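Local coordinates for protein halotolerant alpha-type carbonic anhydrase (dCA II) (Dunaliella salina, PDB 1Y7W) that catalyses the reversible hydration of carbon dioxide to bicarbonate with a bound zinc ion, probably remaining active at the high salt in which this alga lives, at residues A[52-57]-A[136-141]; A[149-154]-A[167-172]. All blocks are in the same frame, centred on the assembly; numbering follows the deposited sequence.

Interaction 1. Residues A[52-57]-A[136-141]; sequences SPIDIN and SEHTIN
P53 lies over the imidazole of H138 at the head of a short two-stranded parallel sheet, 55-56 beside 139-140, in the alpha-carbonic anhydrase fold. The proline follows a cis peptide bond, and its CB sits 3.7 Å from the H138 ring centroid, practically on the ring normal, a CH-pi contact centred on one face. The imidazole reaches that place because its CG stands anti to the carbonyl carbon, chi1 -69°, which also brings H138 CD2 to 3.4 Å from I54 O. Both ring nitrogens are hydrogen-bonded beyond the two segments, ND1 to E148 and NE2 to Y227, so the rotation of the ring is fixed while W242 meets it edge-to-face. Replacing H138 by an alanine is likely to leave P53 without the ring face it packs on and E148 and Y227 without the partner they share.

Further along, the backbones pair through I56 N to T139 O (2.8 Å) and I56 O from N141 N (2.8 Å), preceded by a weak bond from T139 N to I54 O. D55 and T139 cross at about a right angle on one side of the sheet, whereas I56 and I140 occupy the other. D55 swings its carboxylate over to T139 because CG stands opposite the backbone N (chi1 175°), and T139 OG1 donates to the anti side of D55 OD1 at 2.6 Å.

Interaction 2. Residues A[149-154]-A[167-172]; sequences LHIVMQ and AVIGIM. With ZN (zinc ion), chain D.
H150 makes this strand pair unusual: its ring projects from the sheet and binds zinc through ND1 at 2.0 Å, while opposite it G170 has no side chain at all. The edge of the imidazole faces the glycine, with H150 CD2 4.1 Å from G170 CA, and V168 CG1 packs obliquely against H150 CB at 3.9 Å. E148 accepts a hydrogen bond from NE2 and so helps to set the turn of the ring as a second-shell residue.

Strands 149-154 and 167-172 run antiparallel, 165° between their directions, joined by six backbone hydrogen bonds at the pairs L149-I171, I151-I169 and M153-A167. These three pairs put their side chains on the sheet face away from the metal. There L149 and I171 lie side by side and point the same way, L149 CD2 to I171 CD1 3.8 Å, and I151 CD1 rests on the same I171 methyl. M153 bends at chi3, -60°, curling its CE back to A167 CB (3.8 Å) and I169 CD1 (3.9 Å).

H130, H132 and a water also bind the zinc, giving the three-histidine site of the alpha-carbonic anhydrases, built on the central strands of their large beta-sheet.

Both contacts are largely buried, but interaction 2 lies near the middle of the chain, whereas interaction 1 sits further out, about 14 Å away between centres, and reaches solvent at N141. Interaction 2 joins neighbouring strands of the large mixed sheet in a hairpin; interaction 1 pairs distant parts of the chain in a separate small sheet. Their chemistry differs accordingly: hydrocarbon packing and a metal ligand in one, a hydroxyl-carboxylate bond and a proline over an imidazole in the other. They meet where E137 OE1 approaches H150 CE1 at 3.1 Å and M172 packs on S136, H138 and I140. E148 links them further, bonding both H138 and H150.

Interaction 1. Residues A[52-57]-A[136-141]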
loop_
_atom_site.group_PDB
_atom_site.type_symbol
_atom_site.label_atom_id
_atom_site.label_comp_id
_atom_site.label_asym_id
_atom_site.label_seq_id
_atom_site.Cartn_x
_atom_site.Cartn_y
_atom_site.Cartn_z
ATOM N N SER A 52 -2.327 -12.353 -1.298
ATOM C CA SER A 52 -1.358 -11.347 -1.743
ATOM C C SER A 52 -0.253 -11.285 -0.685
ATOM O O SER A 52 -0.493 -11.571 0.523
ATOM C CB SER A 52 -2.013 -9.963 -1.881
ATOM O OG SER A 52 -3.003 -9.991 -2.907
ATOM N N PRO A 53 0.950 -10.830 -1.087
ATOM C CA PRO A 53 1.382 -10.369 -2.433
ATOM C C PRO A 53 1.723 -11.518 -3.376
ATOM O O PRO A 53 1.677 -12.654 -2.975
ATOM C CB PRO A 53 2.624 -9.499 -2.142
ATOM C CG PRO A 53 3.238 -10.211 -0.975
ATOM C CD PRO A 53 2.060 -10.720 -0.111
ATOM N N ILE A 54 2.156 -11.182 -4.599
ATOM C CA ILE A 54 2.520 -12.181 -5.587
ATOM C C ILE A 54 3.653 -11.609 -6.420
ATOM O O ILE A 54 3.986 -10.419 -6.323
ATOM C CB ILE A 54 1.336 -12.497 -6.587
ATOM C CG1 ILE A 54 0.870 -11.206 -7.282
ATOM C CG2 ILE A 54 0.160 -13.138 -5.833
ATOM C CD1 ILE A 54 -0.068 -11.455 -8.544
ATOM N N ASP A 55 4.280 -12.476 -7.207
ATOM C CA ASP A 55 5.266 -12.000 -8.161
ATOM C C ASP A 55 4.528 -11.506 -9.433
ATOM O O ASP A 55 3.532 -12.086 -9.876
ATOM C CB ASP A 55 6.237 -13.119 -8.596
ATOM C CG ASP A 55 7.179 -12.632 -9.683
ATOM O OD1 ASP A 55 7.866 -11.615 -9.403
ATOM O OD2 ASP A 55 7.206 -13.214 -10.806
ATOM N N ILE A 56 4.997 -10.417 -10.024
ATOM C CA ILE A 56 4.378 -9.882 -11.223
ATOM C C ILE A 56 5.386 -10.200 -12.358
ATOM O O ILE A 56 6.433 -9.581 -12.454
ATOM C CB ILE A 56 4.208 -8.337 -11.151
ATOM C CG1 ILE A 56 3.490 -7.899 -9.860
ATOM C CG2 ILE A 56 3.408 -7.831 -12.373
ATOM C CD1 ILE A 56 2.121 -8.457 -9.743
ATOM N N ASN A 57 5.042 -11.175 -13.188
ATOM C CA ASN A 57 5.888 -11.584 -14.299
ATOM C C ASN A 57 5.335 -10.832 -15.489
ATOM O O ASN A 57 4.287 -11.186 -16.048
ATOM C CB ASN A 57 5.759 -13.100 -14.484
ATOM C CG ASN A 57 6.647 -13.624 -15.572
ATOM O OD1 ASN A 57 6.748 -13.033 -16.617
ATOM N ND2 ASN A 57 7.275 -14.766 -15.332
ATOM N N SER A 136 10.177 -5.097 -0.529
ATOM C CA SER A 136 8.827 -4.945 -1.036
ATOM C C SER A 136 8.013 -6.256 -0.845
ATOM O O SER A 136 8.600 -7.360 -0.703
ATOM C CB SER A 136 8.854 -4.592 -2.525
ATOM O OG SER A 136 9.521 -5.610 -3.256
ATOM N N GLU A 137 6.681 -6.134 -0.800
ATOM C CA GLU A 137 5.808 -7.321 -0.706
ATOM C C GLU A 137 5.689 -7.940 -2.108
ATOM O O GLU A 137 6.007 -9.125 -2.325
ATOM C CB GLU A 137 4.438 -6.889 -0.154
ATOM C CG GLU A 137 4.600 -6.378 1.270
ATOM C CD GLU A 137 3.330 -6.560 2.109
ATOM O OE1 GLU A 137 2.256 -6.088 1.677
ATOM O OE2 GLU A 137 3.417 -7.163 3.181
ATOM N N HIS A 138 5.230 -7.166 -3.091
ATOM C CA HIS A 138 5.219 -7.740 -4.448
ATOM C C HIS A 138 6.649 -7.729 -5.015
ATOM O O HIS A 138 7.488 -6.960 -4.524
ATOM C CB HIS A 138 4.384 -6.922 -5.434
ATOM C CG HIS A 138 2.925 -6.982 -5.147
ATOM N ND1 HIS A 138 2.329 -6.176 -4.190
ATOM C CD2 HIS A 138 1.953 -7.809 -5.616
ATOM C CE1 HIS A 138 1.052 -6.514 -4.081
ATOM N NE2 HIS A 138 0.799 -7.498 -4.925
ATOM N N THR A 139 6.904 -8.621 -5.979
ATOM C CA THR A 139 8.171 -8.610 -6.709
ATOM C C THR A 139 7.748 -8.430 -8.174
ATOM O O THR A 139 6.591 -8.706 -8.526
ATOM C CB THR A 139 8.989 -9.931 -6.572
ATOM O OG1 THR A 139 8.168 -11.055 -6.884
ATOM C CG2 THR A 139 9.585 -10.065 -5.187
ATOM N N ILE A 140 8.661 -7.935 -9.025
ATOM C CA ILE A 140 8.420 -7.740 -10.447
ATOM C C ILE A 140 9.547 -8.539 -11.129
ATOM O O ILE A 140 10.740 -8.290 -10.902
ATOM C CB ILE A 140 8.494 -6.238 -10.847
ATOM C CG1 ILE A 140 7.433 -5.440 -10.052
ATOM C CG2 ILE A 140 8.132 -6.081 -12.313
ATOM C CD1 ILE A 140 7.471 -3.912 -10.375
ATOM N N ASN A 141 9.142 -9.508 -11.937
ATOM C CA ASN A 141 10.073 -10.450 -12.550
ATOM C C ASN A 141 11.052 -11.038 -11.523
ATOM O O ASN A 141 12.249 -11.205 -11.773
ATOM C CB ASN A 141 10.761 -9.797 -13.769
ATOM C CG ASN A 141 9.749 -9.377 -14.782
ATOM O OD1 ASN A 141 8.883 -10.160 -15.127
ATOM N ND2 ASN A 141 9.806 -8.133 -15.224
HETATM O O HOH W 1 8.539 -11.543 -17.637
#

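Interaction 2. Residues A[149-154]-A[167-172]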
loop_
_atom_site.group_PDB
_atom_site.type_symbol
_atom_site.label_atom_id
_atom_site.label_comp_id
_atom_site.label_asym_id
_atom_site.label_seq_id
_atom_site.Cartn_x
_atom_site.Cartn_y
_atom_site.Cartn_z
ATOM N N LEU A 149 4.882 1.288 -1.446
ATOM C CA LEU A 149 3.821 2.128 -0.909
ATOM C C LEU A 149 2.436 1.552 -1.273
ATOM O O LEU A 149 2.212 1.176 -2.410
ATOM C CB LEU A 149 3.965 3.522 -1.519
ATOM C CG LEU A 149 2.704 4.422 -1.540
ATOM C CD1 LEU A 149 2.350 4.739 -0.138
ATOM C CD2 LEU A 149 3.005 5.751 -2.298
ATOM N N HIS A 150 1.539 1.453 -0.293
ATOM C CA HIS A 150 0.178 0.975 -0.499
ATOM C C HIS A 150 -0.830 2.107 -0.176
ATOM O O HIS A 150 -0.901 2.544 0.955
ATOM C CB HIS A 150 -0.115 -0.234 0.416
ATOM C CG HIS A 150 0.554 -1.514 -0.030
ATOM N ND1 HIS A 150 0.691 -2.619 0.798
ATOM C CD2 HIS A 150 1.204 -1.820 -1.179
ATOM C CE1 HIS A 150 1.408 -3.539 0.178
ATOM N NE2 HIS A 150 1.737 -3.081 -1.025
ATOM N N ILE A 151 -1.544 2.583 -1.196
ATOM C CA ILE A 151 -2.623 3.562 -1.040
ATOM C C ILE A 151 -3.857 2.669 -1.018
ATOM O O ILE A 151 -4.190 1.992 -2.021
ATOM C CB ILE A 151 -2.720 4.516 -2.224
ATOM C CG1 ILE A 151 -1.405 5.293 -2.356
ATOM C CG2 ILE A 151 -3.886 5.524 -1.988
ATOM C CD1 ILE A 151 -1.344 6.154 -3.612
ATOM N N VAL A 152 -4.524 2.647 0.130
ATOM C CA VAL A 152 -5.677 1.776 0.371
ATOM C C VAL A 152 -6.981 2.536 0.142
ATOM O O VAL A 152 -7.131 3.609 0.713
ATOM C CB VAL A 152 -5.672 1.320 1.804
ATOM C CG1 VAL A 152 -6.917 0.408 2.076
ATOM C CG2 VAL A 152 -4.333 0.528 2.098
ATOM N N MET A 153 -7.859 2.020 -0.719
ATOM C CA MET A 153 -9.144 2.697 -0.991
ATOM C C MET A 153 -10.294 1.751 -0.669
ATOM O O MET A 153 -10.178 0.541 -0.850
ATOM C CB MET A 153 -9.198 3.152 -2.454
ATOM C CG MET A 153 -7.956 3.945 -2.837
ATOM S SD MET A 153 -7.969 4.627 -4.476
ATOM C CE MET A 153 -8.108 3.254 -5.472
ATOM N N GLN A 154 -11.439 2.309 -0.223
ATOM C CA GLN A 154 -12.603 1.492 0.146
ATOM C C GLN A 154 -13.774 1.942 -0.765
ATOM O O GLN A 154 -13.932 3.133 -1.047
ATOM C CB GLN A 154 -12.950 1.791 1.626
ATOM C CG GLN A 154 -14.161 1.075 2.211
ATOM C CD GLN A 154 -14.254 1.392 3.683
ATOM O OE1 GLN A 154 -13.563 0.778 4.481
ATOM N NE2 GLN A 154 -14.998 2.443 4.032
ATOM N N ALA A 167 -9.703 -1.387 -2.906
ATOM C CA ALA A 167 -8.848 -1.293 -4.109
ATOM C C ALA A 167 -7.545 -0.748 -3.578
ATOM O O ALA A 167 -7.560 0.266 -2.851
ATOM C CB ALA A 167 -9.432 -0.317 -5.117
ATOM N N VAL A 168 -6.419 -1.402 -3.881
ATOM C CA VAL A 168 -5.160 -0.886 -3.363
ATOM C C VAL A 168 -4.192 -0.619 -4.527
ATOM O O VAL A 168 -4.101 -1.419 -5.495
ATOM C CB VAL A 168 -4.526 -1.857 -2.308
ATOM C CG1 VAL A 168 -3.090 -1.323 -1.859
ATOM C CG2 VAL A 168 -5.494 -1.985 -1.094
ATOM N N ILE A 169 -3.483 0.498 -4.411
ATOM C CA ILE A 169 -2.524 0.890 -5.413
ATOM C C ILE A 169 -1.161 0.630 -4.811
ATOM O O ILE A 169 -0.897 1.053 -3.695
ATOM C CB ILE A 169 -2.696 2.364 -5.765
ATOM C CG1 ILE A 169 -3.971 2.468 -6.639
ATOM C CG2 ILE A 169 -1.500 2.891 -6.513
ATOM C CD1 ILE A 169 -4.502 3.892 -6.903
ATOM N N GLY A 170 -0.313 -0.082 -5.541
ATOM C CA GLY A 170 0.996 -0.409 -4.985
ATOM C C GLY A 170 2.019 0.327 -5.816
ATOM O O GLY A 170 1.949 0.221 -7.032
ATOM N N ILE A 171 2.939 1.046 -5.176
ATOM C CA ILE A 171 3.963 1.824 -5.864
ATOM C C ILE A 171 5.338 1.432 -5.322
ATOM O O ILE A 171 5.541 1.455 -4.124
ATOM C CB ILE A 171 3.718 3.329 -5.630
ATOM C CG1 ILE A 171 2.405 3.717 -6.367
ATOM C CG2 ILE A 171 4.890 4.208 -6.212
ATOM C CD1 ILE A 171 1.767 5.056 -5.873
ATOM N N MET A 172 6.272 1.087 -6.231
ATOM C CA MET A 172 7.632 0.671 -5.834
ATOM C C MET A 172 8.638 1.826 -5.877
ATOM O O MET A 172 8.466 2.788 -6.626
ATOM C CB MET A 172 8.147 -0.385 -6.833
ATOM C CG MET A 172 7.245 -1.587 -6.960
ATOM S SD MET A 172 7.214 -2.451 -5.365
ATOM C CE MET A 172 6.452 -4.025 -5.856
HETATM ZN ZN ZN D . 0.330 -2.823 2.802
HETATM O O HOH W 2 -0.494 -4.197 3.847
#